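Local coordinates for protein putative Xylose isomerase (Rhodospirillum rubrum, PDB 3QXB) that is probably an isomerase of the xylose isomerase-like TIM-barrel family and binds iron and manganese ions, at residues K31-P36 / A40-D45; L93-Y98 / Y113-R118; D192-M197 / Q237-A242. All coordinates share one frame; numbering follows the deposited sequence.

How the interactions relate
Three contacts in one TIM barrel illustrate how the chemistry of a contact follows its place in the fold. Interactions 1 and 2 are buried and lie on parts of the chain that also meet the second subunit; interaction 3 is partly buried and is touched by no other chain of the assembly. No helix or strand is shared between them. Interactions 1 and 3, on opposite sides of the chain's centre, both rest an aliphatic carbon on one face of a tryptophan, interaction 1 adding a helical backbone bond from Ala40 to Pro36, whereas interaction 2 is a single polar bond between serine and histidine. The centres of interactions 1 and 2 are about 24 Å apart.

Interaction 1: residues K31-P36 / A40-D45; sequences KRWLEP and AGLVRD
Leu42 lays one methyl, CD1, on the indole of Trp33, and this one carbon makes the close contact between side chains of 31-36 and 40-45. The two side chains cross at about a right angle, so the leucine presents its end to the flat of the ring. CD1 sits 3.6 Å from Trp33 CD2 and 3.7 Å from the centroid of the five-membered ring, only 18° off its normal, a CH-pi contact. On the opposite face lies CB of Arg32, which sandwiches the indole between a helix residue and its own neighbour in the loop. CG of Trp33 stands anti to the carbonyl carbon (chi1 -57°), while CG of Leu42 is anti to the backbone N (chi1 -170°), and the two torsions bring methyl and ring together. Val298 and Leu299 of helix 295-310 also pack on the tryptophan, and Leu299 reaches Leu42 as well. With an alanine in place of Trp33, the CD1 methyl of Leu42 would probably lose the aromatic surface it rests on, opening a gap between the loop and the helix. The backbone makes a second link: Ala40 N donates to Pro36 O at 3.0 Å, a helical bond of the first turn. Glu35 occupies the N-cap, and its OE1 accepts from Arg38 N. The N-cap thus starts helix 36-46, while the Trp33 indole separately packs on the helix flank, here where barrel strand 22-25 leads into that helix, the first beta-alpha connection of the TIM barrel.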
# COMPACT_ATOMS: atom_id res chain seq x y z
N LYS A 31 0.27 -11.07 -2.13
CA LYS A 31 0.45 -11.82 -0.89
C LYS A 31 -0.06 -13.26 -0.91
O LYS A 31 0.23 -14.03 0.03
CB LYS A 31 -0.18 -11.12 0.33
CG LYS A 31 0.19 -9.65 0.53
CD LYS A 31 -0.18 -9.13 1.92
CE LYS A 31 0.84 -9.59 2.94
NZ LYS A 31 0.74 -8.85 4.27
N ARG A 32 -0.83 -13.65 -1.93
CA ARG A 32 -1.53 -14.94 -1.90
C ARG A 32 -0.89 -16.01 -2.82
O ARG A 32 -0.13 -16.88 -2.33
CB ARG A 32 -3.03 -14.76 -2.22
CG ARG A 32 -3.76 -13.67 -1.37
CD ARG A 32 -5.12 -13.41 -1.93
NE ARG A 32 -5.76 -12.21 -1.36
CZ ARG A 32 -6.62 -12.22 -0.34
NH1 ARG A 32 -6.98 -13.36 0.24
NH2 ARG A 32 -7.15 -11.07 0.07
N TRP A 33 -1.19 -16.00 -4.12
CA TRP A 33 -0.74 -17.08 -5.03
C TRP A 33 0.61 -16.64 -5.59
O TRP A 33 0.69 -16.07 -6.67
CB TRP A 33 -1.77 -17.41 -6.13
CG TRP A 33 -3.09 -17.79 -5.57
CD1 TRP A 33 -3.45 -19.01 -5.11
CD2 TRP A 33 -4.21 -16.94 -5.37
NE1 TRP A 33 -4.72 -18.98 -4.63
CE2 TRP A 33 -5.23 -17.72 -4.77
CE3 TRP A 33 -4.47 -15.58 -5.63
CZ2 TRP A 33 -6.47 -17.21 -4.41
CZ3 TRP A 33 -5.75 -15.07 -5.29
CH2 TRP A 33 -6.72 -15.88 -4.69
N LEU A 34 1.65 -16.90 -4.80
CA LEU A 34 2.97 -16.37 -5.07
C LEU A 34 3.87 -17.31 -5.84
O LEU A 34 4.84 -16.86 -6.41
CB LEU A 34 3.66 -15.95 -3.75
CG LEU A 34 3.11 -14.77 -2.96
CD1 LEU A 34 4.07 -14.52 -1.79
CD2 LEU A 34 2.98 -13.54 -3.78
N GLU A 35 3.58 -18.60 -5.87
CA GLU A 35 4.42 -19.56 -6.59
C GLU A 35 4.27 -19.34 -8.08
O GLU A 35 3.16 -19.38 -8.58
CB GLU A 35 4.04 -20.98 -6.22
CG GLU A 35 5.15 -21.96 -6.39
CD GLU A 35 5.26 -22.59 -7.74
OE1 GLU A 35 4.59 -22.17 -8.71
OE2 GLU A 35 6.08 -23.52 -7.84
N PRO A 36 5.38 -19.09 -8.79
CA PRO A 36 5.22 -18.59 -10.13
C PRO A 36 4.37 -19.47 -11.08
O PRO A 36 3.48 -18.95 -11.76
CB PRO A 36 6.67 -18.40 -10.62
CG PRO A 36 7.40 -18.01 -9.36
CD PRO A 36 6.78 -18.91 -8.32
N ALA A 40 0.71 -18.41 -12.77
CA ALA A 40 0.57 -18.57 -14.23
C ALA A 40 -0.58 -19.52 -14.58
O ALA A 40 -1.33 -19.25 -15.49
CB ALA A 40 1.89 -19.05 -14.85
N GLY A 41 -0.70 -20.63 -13.87
CA GLY A 41 -1.75 -21.61 -14.15
C GLY A 41 -3.14 -21.10 -13.77
O GLY A 41 -4.11 -21.37 -14.44
N LEU A 42 -3.21 -20.36 -12.69
CA LEU A 42 -4.42 -19.68 -12.27
C LEU A 42 -4.93 -18.67 -13.31
O LEU A 42 -6.11 -18.63 -13.59
CB LEU A 42 -4.14 -18.96 -10.96
CG LEU A 42 -5.30 -18.36 -10.18
CD1 LEU A 42 -4.83 -18.07 -8.77
CD2 LEU A 42 -5.86 -17.13 -10.81
N VAL A 43 -4.04 -17.85 -13.87
CA VAL A 43 -4.48 -16.90 -14.88
C VAL A 43 -4.91 -17.66 -16.15
O VAL A 43 -5.92 -17.32 -16.78
CB VAL A 43 -3.39 -15.89 -15.19
CG1 VAL A 43 -3.74 -15.09 -16.44
CG2 VAL A 43 -3.15 -14.97 -13.96
N ARG A 44 -4.16 -18.69 -16.51
CA ARG A 44 -4.46 -19.44 -17.74
C ARG A 44 -5.70 -20.32 -17.63
O ARG A 44 -6.48 -20.40 -18.58
CB ARG A 44 -3.31 -20.37 -18.13
CG ARG A 44 -3.54 -21.08 -19.48
CD ARG A 44 -2.44 -22.11 -19.76
NE ARG A 44 -2.51 -23.16 -18.77
CZ ARG A 44 -1.48 -23.90 -18.34
NH1 ARG A 44 -0.25 -23.73 -18.83
NH2 ARG A 44 -1.70 -24.82 -17.42
N ASP A 45 -5.81 -21.04 -16.53
CA ASP A 45 -6.80 -22.11 -16.42
C ASP A 45 -8.03 -21.63 -15.67
O ASP A 45 -9.16 -21.92 -16.08
CB ASP A 45 -6.20 -23.34 -15.72
CG ASP A 45 -5.02 -23.96 -16.50
OD1 ASP A 45 -5.04 -23.94 -17.77
OD2 ASP A 45 -4.09 -24.46 -15.83

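Interaction 2: residues L93-Y98 / Y113-R118; sequences LASYTY and YQHLKR. With EDO (1,2-ethanediol), chain O.
Ser95 and His115 join two helical pieces of a TIM barrel: the short helix 93-96, just after barrel strand 85-90, and helix 106-125, the longer helix that leads on to strand 130-133. The hydroxyl OG of Ser95 lies 2.9 Å from NE2 of His115 in a hydrogen bond that either partner could donate. In both residues the first torsion is near 180° (chi1 177° for the serine, 178° for the histidine), and with each CB directed at the other helix this brings OG to NE2. A turn of 72° about chi2 then orients the imidazole, which OG approaches obliquely. The ring is further fixed by stacking on His100, whose NE2 bonds to the carbonyl O of Ser95, and Met133 packs against both residues. Thus between these two segments one polar bond, rather than broad apolar contact, makes the tie within a buried setting, the serine side chain about 11 Å from the bound iron and manganese ions. Inside 93-98, Thr97 grips the carbonyl of Leu93 twice: its OG1, 2.9 Å from Leu93 O, and its own backbone N reach that oxygen from opposite faces of its plane.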
# COMPACT_ATOMS: atom_id res chain seq x y z
N LEU A 93 0.27 -0.54 -4.88
CA LEU A 93 0.03 0.26 -3.66
C LEU A 93 1.28 0.64 -2.94
O LEU A 93 1.35 1.73 -2.41
CB LEU A 93 -1.04 -0.39 -2.71
CG LEU A 93 -2.41 -0.63 -3.45
CD1 LEU A 93 -3.56 -1.12 -2.53
CD2 LEU A 93 -2.94 0.58 -4.32
N ALA A 94 2.29 -0.25 -2.87
CA ALA A 94 3.57 0.05 -2.20
C ALA A 94 4.20 1.32 -2.83
O ALA A 94 4.63 2.24 -2.11
CB ALA A 94 4.52 -1.13 -2.31
N SER A 95 4.17 1.34 -4.16
CA SER A 95 4.68 2.45 -4.94
C SER A 95 3.87 3.71 -4.75
O SER A 95 4.43 4.78 -4.57
CB SER A 95 4.70 2.11 -6.46
OG SER A 95 5.14 3.24 -7.23
N TYR A 96 2.55 3.60 -4.78
CA TYR A 96 1.66 4.76 -4.77
C TYR A 96 1.60 5.43 -3.42
O TYR A 96 1.13 6.55 -3.34
CB TYR A 96 0.25 4.37 -5.18
CG TYR A 96 -0.67 5.54 -5.49
CD1 TYR A 96 -0.35 6.47 -6.48
CD2 TYR A 96 -1.85 5.73 -4.76
CE1 TYR A 96 -1.20 7.53 -6.76
CE2 TYR A 96 -2.71 6.82 -5.04
CZ TYR A 96 -2.39 7.69 -6.06
OH TYR A 96 -3.23 8.75 -6.31
N THR A 97 2.07 4.74 -2.38
CA THR A 97 2.22 5.29 -1.03
C THR A 97 3.08 6.57 -0.95
O THR A 97 2.86 7.42 -0.08
CB THR A 97 2.78 4.19 -0.08
OG1 THR A 97 1.77 3.19 0.07
CG2 THR A 97 3.14 4.71 1.27
N TYR A 98 4.02 6.71 -1.90
CA TYR A 98 4.99 7.81 -1.90
C TYR A 98 4.68 8.81 -3.00
O TYR A 98 3.89 8.50 -3.93
CB TYR A 98 6.40 7.21 -1.99
CG TYR A 98 6.69 6.29 -0.78
CD1 TYR A 98 6.93 6.80 0.45
CD2 TYR A 98 6.59 4.92 -0.89
CE1 TYR A 98 7.17 5.97 1.57
CE2 TYR A 98 6.81 4.08 0.21
CZ TYR A 98 7.10 4.60 1.42
OH TYR A 98 7.28 3.76 2.51
N TYR A 113 12.65 9.19 -9.22
CA TYR A 113 13.50 8.85 -10.36
C TYR A 113 14.09 7.42 -10.19
O TYR A 113 13.94 6.56 -11.03
CB TYR A 113 14.61 9.89 -10.53
CG TYR A 113 15.42 9.68 -11.78
CD1 TYR A 113 16.39 8.71 -11.82
CD2 TYR A 113 15.23 10.49 -12.93
CE1 TYR A 113 17.16 8.48 -12.94
CE2 TYR A 113 15.96 10.26 -14.05
CZ TYR A 113 16.93 9.24 -14.06
OH TYR A 113 17.70 8.99 -15.16
N GLN A 114 14.73 7.19 -9.07
CA GLN A 114 15.44 5.96 -8.80
C GLN A 114 14.45 4.80 -8.68
O GLN A 114 14.67 3.68 -9.18
CB GLN A 114 16.29 6.13 -7.53
CG GLN A 114 17.20 4.89 -7.24
CD GLN A 114 18.16 5.04 -6.09
OE1 GLN A 114 19.11 4.26 -5.97
NE2 GLN A 114 17.92 6.02 -5.23
N HIS A 115 13.28 5.07 -8.11
CA HIS A 115 12.23 4.07 -8.04
C HIS A 115 11.91 3.52 -9.40
O HIS A 115 11.97 2.31 -9.59
CB HIS A 115 10.96 4.64 -7.38
CG HIS A 115 9.82 3.68 -7.32
ND1 HIS A 115 9.82 2.59 -6.46
CD2 HIS A 115 8.63 3.66 -7.96
CE1 HIS A 115 8.68 1.92 -6.63
NE2 HIS A 115 7.94 2.56 -7.50
N LEU A 116 11.58 4.42 -10.35
CA LEU A 116 11.25 4.03 -11.71
C LEU A 116 12.44 3.45 -12.51
O LEU A 116 12.25 2.51 -13.30
CB LEU A 116 10.62 5.21 -12.44
CG LEU A 116 10.04 5.03 -13.85
CD1 LEU A 116 9.20 3.75 -13.98
CD2 LEU A 116 9.25 6.26 -14.22
N LYS A 117 13.63 4.03 -12.33
CA LYS A 117 14.85 3.47 -12.89
C LYS A 117 15.02 2.01 -12.48
O LYS A 117 15.28 1.15 -13.33
CB LYS A 117 16.07 4.28 -12.46
CG LYS A 117 17.44 3.79 -12.95
CD LYS A 117 18.00 2.67 -12.08
CE LYS A 117 19.46 2.42 -12.39
NZ LYS A 117 19.95 1.20 -11.73
N ARG A 118 14.81 1.71 -11.21
CA ARG A 118 14.91 0.34 -10.73
C ARG A 118 13.80 -0.54 -11.29
O ARG A 118 14.05 -1.71 -11.63
CB ARG A 118 14.96 0.33 -9.21
CG ARG A 118 16.26 0.92 -8.67
CD ARG A 118 16.41 0.83 -7.14
NE ARG A 118 16.58 -0.57 -6.74
CZ ARG A 118 17.74 -1.24 -6.77
NH1 ARG A 118 18.87 -0.65 -7.13
NH2 ARG A 118 17.76 -2.51 -6.38
C1 EDO O . 20.52 5.15 -14.95
O1 EDO O . 21.67 5.68 -15.63
C2 EDO O . 19.31 6.01 -15.30
O2 EDO O . 19.52 7.32 -14.80

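Interaction 3: residues D192-M197 / Q237-A242; sequences DAARLM and QPWIAA
Trp239 offers one indole face to Met197, a selenomethionine, whose CB lies over the centre of the ring system and 3.4 Å above its plane. That carbon is 3.5 Å from the centroid of the five-membered ring and 15° off the normal, a clear CH-pi contact. Toward the far end of the indole, CZ3 meets CB of Ala194 at 4.0 Å, with Ala194 CA approaching obliquely. From CB the methionine chain runs on along the indole toward the ring's attachment point, CG 3.6 Å from Trp239 CG. With Met197 CG beside the backbone N (chi1 -70°), the bend at chi2 (-69°) leaves the selenium beside Trp239 CB, 3.8 Å away, as the two side chains slide past each other in opposite directions. SE remains 4.3 Å from the five-membered ring centroid, an oblique Met-aromatic contact. Helix 190-200 is thereby pinned to the short 3-10 turn 237-239 that leads into barrel strand 240-245. Leu210 of the neighbouring strand 208-213 also packs on Met197, and Arg209 on Trp239. The helix sets mainly apolar carbons and a polarisable selenium, standing where methionine has sulfur, against the indole, so the attachment across these segments rests on dispersion and shape fit rather than on charge.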
# COMPACT_ATOMS: atom_id res chain seq x y z
N ASP A 192 -5.21 17.78 -18.12
CA ASP A 192 -3.87 17.54 -17.58
C ASP A 192 -3.13 16.48 -18.40
O ASP A 192 -1.97 16.66 -18.80
CB ASP A 192 -3.92 17.02 -16.14
CG ASP A 192 -4.44 18.03 -15.12
OD1 ASP A 192 -4.43 19.24 -15.34
OD2 ASP A 192 -4.81 17.56 -14.02
N ALA A 193 -3.79 15.35 -18.62
CA ALA A 193 -3.15 14.27 -19.36
C ALA A 193 -2.75 14.71 -20.79
O ALA A 193 -1.66 14.41 -21.24
CB ALA A 193 -4.03 13.02 -19.38
N ALA A 194 -3.61 15.48 -21.47
CA ALA A 194 -3.26 15.99 -22.81
C ALA A 194 -2.04 16.92 -22.75
O ALA A 194 -1.17 16.87 -23.62
CB ALA A 194 -4.45 16.71 -23.45
N ARG A 195 -1.94 17.74 -21.71
CA ARG A 195 -0.83 18.63 -21.58
C ARG A 195 0.49 17.84 -21.36
O ARG A 195 1.49 18.14 -21.98
CB ARG A 195 -1.06 19.61 -20.42
CG ARG A 195 0.25 20.23 -19.91
CD ARG A 195 0.06 21.31 -18.87
NE ARG A 195 1.35 21.96 -18.60
CZ ARG A 195 1.64 22.69 -17.51
NH1 ARG A 195 0.77 22.84 -16.52
NH2 ARG A 195 2.83 23.24 -17.41
N LEU A 196 0.48 16.88 -20.44
CA LEU A 196 1.68 16.09 -20.19
C LEU A 196 2.10 15.41 -21.45
O LEU A 196 3.26 15.44 -21.79
CB LEU A 196 1.44 15.03 -19.10
CG LEU A 196 2.59 14.05 -18.81
CD1 LEU A 196 3.85 14.70 -18.24
CD2 LEU A 196 2.06 12.98 -17.85
N MSE A 197 1.15 14.79 -22.15
CA MSE A 197 1.43 14.10 -23.43
C MSE A 197 2.00 15.03 -24.49
O MSE A 197 2.95 14.65 -25.21
CB MSE A 197 0.19 13.40 -23.97
CG MSE A 197 -0.21 12.16 -23.13
SE MSE A 197 1.10 10.80 -23.35
CE MSE A 197 1.83 10.84 -21.69
N GLN A 237 -7.39 10.66 -26.98
CA GLN A 237 -7.42 9.38 -27.69
C GLN A 237 -6.08 8.90 -28.31
O GLN A 237 -5.71 7.75 -28.06
CB GLN A 237 -8.49 9.34 -28.79
CG GLN A 237 -8.45 7.98 -29.51
CD GLN A 237 -9.64 7.68 -30.38
OE1 GLN A 237 -10.48 8.53 -30.63
NE2 GLN A 237 -9.71 6.45 -30.84
N PRO A 238 -5.38 9.74 -29.10
CA PRO A 238 -4.14 9.27 -29.73
C PRO A 238 -3.10 8.72 -28.74
O PRO A 238 -2.24 7.93 -29.14
CB PRO A 238 -3.57 10.52 -30.42
CG PRO A 238 -4.65 11.49 -30.47
CD PRO A 238 -5.65 11.14 -29.43
N TRP A 239 -3.17 9.14 -27.48
CA TRP A 239 -2.18 8.75 -26.50
C TRP A 239 -2.55 7.61 -25.54
O TRP A 239 -1.70 7.17 -24.79
CB TRP A 239 -1.78 9.96 -25.67
CG TRP A 239 -1.16 11.09 -26.45
CD1 TRP A 239 0.03 11.09 -27.15
CD2 TRP A 239 -1.70 12.40 -26.59
NE1 TRP A 239 0.24 12.33 -27.72
CE2 TRP A 239 -0.80 13.15 -27.38
CE3 TRP A 239 -2.86 13.02 -26.10
CZ2 TRP A 239 -1.03 14.49 -27.70
CZ3 TRP A 239 -3.08 14.36 -26.42
CH2 TRP A 239 -2.18 15.07 -27.22
N ILE A 240 -3.80 7.15 -25.54
CA ILE A 240 -4.24 6.15 -24.56
C ILE A 240 -3.91 4.77 -25.14
O ILE A 240 -4.54 4.34 -26.11
CB ILE A 240 -5.75 6.28 -24.28
CG1 ILE A 240 -6.08 7.64 -23.63
CG2 ILE A 240 -6.22 5.18 -23.40
CD1 ILE A 240 -7.62 7.99 -23.66
N ALA A 241 -2.89 4.12 -24.59
CA ALA A 241 -2.36 2.86 -25.16
C ALA A 241 -2.83 1.62 -24.39
O ALA A 241 -2.67 0.50 -24.87
CB ALA A 241 -0.85 2.89 -25.19
N ALA A 242 -3.36 1.82 -23.21
CA ALA A 242 -3.89 0.72 -22.37
C ALA A 242 -4.84 1.28 -21.29
O ALA A 242 -4.85 2.48 -21.01
CB ALA A 242 -2.73 -0.10 -21.75